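Local coordinates for protein Pcdhgc3 (Mus musculus, PDB 4ZI8) that is a clustered protocadherin of the cell surface, thought to mediate calcium-dependent adhesion between neurons, and seen here as its first three extracellular cadherin repeats, at residues 194-205 with 216-227. Residues are numbered along the deposited sequence; the frame is centred on the assembly and turned at random.
Sequences WEREPSVQLVLT and ATLPIRITVLDA. With CA (calcium ion), chain Q; CA (calcium ion), chain R.
Leu202 CD1 and Ile222 CD1 meet at 3.4 Å, tighter than usual van der Waals contact, inside the second cadherin repeat, a Greek-key beta-sandwich whose last two strands, 199-208 and 215-225, form this antiparallel hairpin. Val200, Leu202 and Leu204 pair by backbone hydrogen bonds in both directions with Ile222, Ile220 and Leu218, and Val224 N adds a seventh to Pro198 O. On the inner face, Leu202, Leu204 and Ile222 pack on Phe170, Leu172, Ala184 and Leu186; Val200 and Ile220 share that face. Ile220 CG1 stands anti to the carbonyl carbon (chi1 -58°), which carries CD1 across to Leu204 CB at 3.7 Å. The outer face is looser, its Gln201, Arg221 and Thr223 solvent-exposed, and suits polar or long chains: Arg221 leads away toward Glu129, and Gln201 NE2 donates to Ser199 OG at 2.9 Å.

Beyond the strand pairing, Trp194 closes the calcium end. Its indole lies between Pro198 CB and Asp226 CB, the latter 4.0 Å from the five-ring centroid in a CH-pi contact, while the ring edge, at CD1, faces Val224 O. With an alanine here this wall is lost, which would probably leave a gap beside Val224 and Asp226 CB.

Glutamate's two carboxylate oxygens let Glu195 bridge two calcium ions: OE1 binds one with Asp193, Glu136, Asp229 and two waters, while OE2, 2.0 Å from its neighbour, joins Asp226 OD1 and Ala227 O there.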
loop_
_atom_site.group_PDB
_atom_site.type_symbol
_atom_site.label_atom_id
_atom_site.label_comp_id
_atom_site.label_asym_id
_atom_site.label_seq_id
_atom_site.Cartn_x
_atom_site.Cartn_y
_atom_site.Cartn_z
ATOM N N TRP B 194 -1.691 6.491 13.234
ATOM C CA TRP B 194 -0.311 6.840 13.561
ATOM C C TRP B 194 -0.227 7.721 14.790
ATOM O O TRP B 194 0.720 7.585 15.591
ATOM C CB TRP B 194 0.385 7.557 12.392
ATOM C CG TRP B 194 1.846 7.823 12.679
ATOM C CD1 TRP B 194 2.916 7.037 12.323
ATOM C CD2 TRP B 194 2.392 8.940 13.397
ATOM N NE1 TRP B 194 4.088 7.605 12.774
ATOM C CE2 TRP B 194 3.793 8.763 13.442
ATOM C CE3 TRP B 194 1.828 10.063 14.018
ATOM C CZ2 TRP B 194 4.639 9.671 14.064
ATOM C CZ3 TRP B 194 2.670 10.974 14.634
ATOM C CH2 TRP B 194 4.067 10.759 14.663
ATOM N N GLU B 195 -1.211 8.607 14.925
ATOM C CA GLU B 195 -1.213 9.568 16.013
ATOM C C GLU B 195 -1.364 8.874 17.351
ATOM O O GLU B 195 -0.891 9.383 18.354
ATOM C CB GLU B 195 -2.323 10.609 15.832
ATOM C CG GLU B 195 -1.993 11.715 14.828
ATOM C CD GLU B 195 -2.057 11.253 13.383
ATOM O OE1 GLU B 195 -2.806 10.302 13.104
ATOM O OE2 GLU B 195 -1.364 11.836 12.516
ATOM N N ARG B 196 -2.016 7.716 17.367
ATOM C CA ARG B 196 -2.312 7.040 18.616
ATOM C C ARG B 196 -1.304 5.907 18.889
ATOM O O ARG B 196 -0.741 5.813 19.969
ATOM C CB ARG B 196 -3.752 6.526 18.587
ATOM C CG ARG B 196 -4.111 5.538 19.696
ATOM C CD ARG B 196 -5.552 5.029 19.545
ATOM N NE ARG B 196 -5.905 4.038 20.565
ATOM C CZ ARG B 196 -5.954 2.721 20.360
ATOM N NH1 ARG B 196 -5.684 2.221 19.159
ATOM N NH2 ARG B 196 -6.282 1.899 21.355
ATOM N N GLU B 197 -1.054 5.063 17.896
ATOM C CA GLU B 197 -0.081 4.004 18.036
ATOM C C GLU B 197 0.723 3.880 16.738
ATOM O O GLU B 197 0.230 3.320 15.763
ATOM C CB GLU B 197 -0.785 2.682 18.386
ATOM C CG GLU B 197 0.132 1.640 18.996
ATOM C CD GLU B 197 -0.587 0.335 19.349
ATOM O OE1 GLU B 197 -1.835 0.288 19.254
ATOM O OE2 GLU B 197 0.111 -0.648 19.721
ATOM N N PRO B 198 1.956 4.412 16.719
ATOM C CA PRO B 198 2.724 4.452 15.473
ATOM C C PRO B 198 3.424 3.145 15.130
ATOM O O PRO B 198 4.014 3.023 14.053
ATOM C CB PRO B 198 3.756 5.556 15.736
ATOM C CG PRO B 198 3.939 5.560 17.191
ATOM C CD PRO B 198 2.598 5.213 17.777
ATOM N N SER B 199 3.309 2.159 15.979
ATOM C CA SER B 199 3.871 0.860 15.670
ATOM C C SER B 199 3.089 -0.184 16.415
ATOM O O SER B 199 2.540 0.080 17.441
ATOM C CB SER B 199 5.350 0.798 15.996
ATOM O OG SER B 199 5.522 0.779 17.359
ATOM N N VAL B 200 3.055 -1.363 15.854
ATOM C CA VAL B 200 2.353 -2.444 16.450
ATOM C C VAL B 200 3.208 -3.690 16.382
ATOM O O VAL B 200 3.808 -3.962 15.399
ATOM C CB VAL B 200 1.060 -2.727 15.707
ATOM C CG1 VAL B 200 0.296 -3.807 16.387
ATOM C CG2 VAL B 200 0.235 -1.486 15.619
ATOM N N GLN B 201 3.232 -4.432 17.458
ATOM C CA GLN B 201 4.013 -5.641 17.509
ATOM C C GLN B 201 3.107 -6.851 17.629
ATOM O O GLN B 201 2.268 -6.884 18.460
ATOM C CB GLN B 201 4.996 -5.549 18.670
ATOM C CG GLN B 201 6.020 -4.423 18.502
ATOM C CD GLN B 201 5.506 -3.003 18.846
ATOM O OE1 GLN B 201 4.764 -2.799 19.784
ATOM N NE2 GLN B 201 5.947 -2.029 18.089
ATOM N N LEU B 202 3.290 -7.823 16.768
ATOM C CA LEU B 202 2.493 -9.025 16.798
ATOM C C LEU B 202 3.359 -10.273 16.790
ATOM O O LEU B 202 4.493 -10.209 16.472
ATOM C CB LEU B 202 1.602 -9.106 15.579
ATOM C CG LEU B 202 0.756 -7.937 15.174
ATOM C CD1 LEU B 202 0.235 -8.083 13.781
ATOM C CD2 LEU B 202 -0.383 -7.808 16.135
ATOM N N VAL B 203 2.763 -11.399 17.134
ATOM C CA VAL B 203 3.435 -12.668 17.059
ATOM C C VAL B 203 2.542 -13.661 16.317
ATOM O O VAL B 203 1.439 -13.878 16.700
ATOM C CB VAL B 203 3.821 -13.280 18.415
ATOM C CG1 VAL B 203 4.546 -14.586 18.217
ATOM C CG2 VAL B 203 4.704 -12.346 19.194
ATOM N N LEU B 204 3.060 -14.213 15.237
ATOM C CA LEU B 204 2.425 -15.287 14.493
ATOM C C LEU B 204 2.997 -16.622 14.978
ATOM O O LEU B 204 4.220 -16.818 14.986
ATOM C CB LEU B 204 2.670 -15.146 12.990
ATOM C CG LEU B 204 2.109 -16.212 12.039
ATOM C CD1 LEU B 204 0.621 -16.130 12.001
ATOM C CD2 LEU B 204 2.718 -16.102 10.626
ATOM N N THR B 205 2.108 -17.513 15.384
ATOM C CA THR B 205 2.489 -18.852 15.835
ATOM C C THR B 205 2.067 -19.901 14.812
ATOM O O THR B 205 0.909 -19.944 14.425
ATOM C CB THR B 205 1.865 -19.164 17.176
ATOM O OG1 THR B 205 2.398 -18.264 18.143
ATOM C CG2 THR B 205 2.179 -20.598 17.605
ATOM N N ALA B 216 6.209 -22.850 16.192
ATOM C CA ALA B 216 7.257 -21.876 15.956
ATOM C C ALA B 216 6.585 -20.502 16.025
ATOM O O ALA B 216 5.380 -20.394 15.794
ATOM C CB ALA B 216 7.921 -22.086 14.592
ATOM N N THR B 217 7.374 -19.473 16.303
ATOM C CA THR B 217 6.864 -18.109 16.326
ATOM C C THR B 217 7.597 -17.202 15.358
ATOM O O THR B 217 8.802 -17.374 15.077
ATOM C CB THR B 217 6.962 -17.510 17.718
ATOM O OG1 THR B 217 8.286 -17.706 18.215
ATOM C CG2 THR B 217 5.988 -18.192 18.646
ATOM N N LEU B 218 6.880 -16.184 14.886
ATOM C CA LEU B 218 7.472 -15.195 14.032
ATOM C C LEU B 218 7.073 -13.800 14.548
ATOM O O LEU B 218 5.911 -13.446 14.489
ATOM C CB LEU B 218 7.017 -15.404 12.593
ATOM C CG LEU B 218 7.565 -14.442 11.541
ATOM C CD1 LEU B 218 9.041 -14.610 11.322
ATOM C CD2 LEU B 218 6.824 -14.612 10.243
ATOM N N PRO B 219 8.029 -13.042 15.096
ATOM C CA PRO B 219 7.746 -11.633 15.429
ATOM C C PRO B 219 7.376 -10.844 14.195
ATOM O O PRO B 219 8.120 -10.874 13.205
ATOM C CB PRO B 219 9.071 -11.100 15.991
ATOM C CG PRO B 219 9.904 -12.299 16.230
ATOM C CD PRO B 219 9.432 -13.399 15.317
ATOM N N ILE B 220 6.263 -10.134 14.265
ATOM C CA ILE B 220 5.855 -9.232 13.204
ATOM C C ILE B 220 5.882 -7.811 13.723
ATOM O O ILE B 220 5.122 -7.452 14.630
ATOM C CB ILE B 220 4.453 -9.581 12.707
ATOM C CG1 ILE B 220 4.438 -11.036 12.208
ATOM C CG2 ILE B 220 4.004 -8.616 11.625
ATOM C CD1 ILE B 220 3.048 -11.550 12.067
ATOM N N ARG B 221 6.764 -6.996 13.179
ATOM C CA ARG B 221 6.780 -5.623 13.611
ATOM C C ARG B 221 6.171 -4.726 12.526
ATOM O O ARG B 221 6.675 -4.616 11.410
ATOM C CB ARG B 221 8.198 -5.202 14.018
ATOM C CG ARG B 221 9.210 -4.993 12.941
ATOM C CD ARG B 221 10.508 -4.446 13.535
ATOM N NE ARG B 221 11.373 -3.907 12.494
ATOM C CZ ARG B 221 12.186 -4.642 11.739
ATOM N NH1 ARG B 221 12.935 -4.066 10.804
ATOM N NH2 ARG B 221 12.248 -5.959 11.918
ATOM N N ILE B 222 5.052 -4.107 12.861
ATOM C CA ILE B 222 4.401 -3.202 11.919
ATOM C C ILE B 222 4.717 -1.729 12.220
ATOM O O ILE B 222 4.483 -1.253 13.326
ATOM C CB ILE B 222 2.907 -3.439 11.932
ATOM C CG1 ILE B 222 2.638 -4.896 11.544
ATOM C CG2 ILE B 222 2.194 -2.453 10.982
ATOM C CD1 ILE B 222 1.352 -5.400 12.055
ATOM N N THR B 223 5.303 -1.033 11.254
ATOM C CA THR B 223 5.463 0.404 11.332
ATOM C C THR B 223 4.233 1.052 10.713
ATOM O O THR B 223 3.950 0.859 9.526
ATOM C CB THR B 223 6.726 0.871 10.604
ATOM O OG1 THR B 223 7.859 0.233 11.199
ATOM C CG2 THR B 223 6.892 2.396 10.703
ATOM N N VAL B 224 3.467 1.788 11.505
ATOM C CA VAL B 224 2.352 2.521 10.914
ATOM C C VAL B 224 2.907 3.696 10.129
ATOM O O VAL B 224 3.713 4.468 10.639
ATOM C CB VAL B 224 1.351 2.985 11.977
ATOM C CG1 VAL B 224 0.176 3.717 11.318
ATOM C CG2 VAL B 224 0.851 1.780 12.773
ATOM N N LEU B 225 2.531 3.825 8.864
ATOM C CA LEU B 225 2.936 5.035 8.132
ATOM C C LEU B 225 1.941 6.181 8.319
ATOM O O LEU B 225 0.739 6.008 8.133
ATOM C CB LEU B 225 3.104 4.741 6.641
ATOM C CG LEU B 225 4.141 3.654 6.323
ATOM C CD1 LEU B 225 4.084 3.287 4.854
ATOM C CD2 LEU B 225 5.533 4.187 6.670
ATOM N N ASP B 226 2.452 7.350 8.693
ATOM C CA ASP B 226 1.629 8.532 8.872
ATOM C C ASP B 226 0.938 8.947 7.575
ATOM O O ASP B 226 1.529 8.880 6.486
ATOM C CB ASP B 226 2.471 9.711 9.373
ATOM C CG ASP B 226 1.637 10.967 9.591
ATOM O OD1 ASP B 226 0.651 10.888 10.347
ATOM O OD2 ASP B 226 1.963 12.035 9.016
ATOM N N ALA B 227 -0.312 9.368 7.696
ATOM C CA ALA B 227 -0.997 10.035 6.605
ATOM C C ALA B 227 -1.402 11.417 7.093
ATOM O O ALA B 227 -1.491 11.649 8.308
ATOM C CB ALA B 227 -2.196 9.257 6.164
HETATM CA CA CA Q . -1.649 11.334 10.574
HETATM CA CA CA R . -4.581 9.303 12.319
HETATM O O HOH W 1 -6.552 8.234 12.380
HETATM O O HOH W 2 -5.682 11.209 13.384
#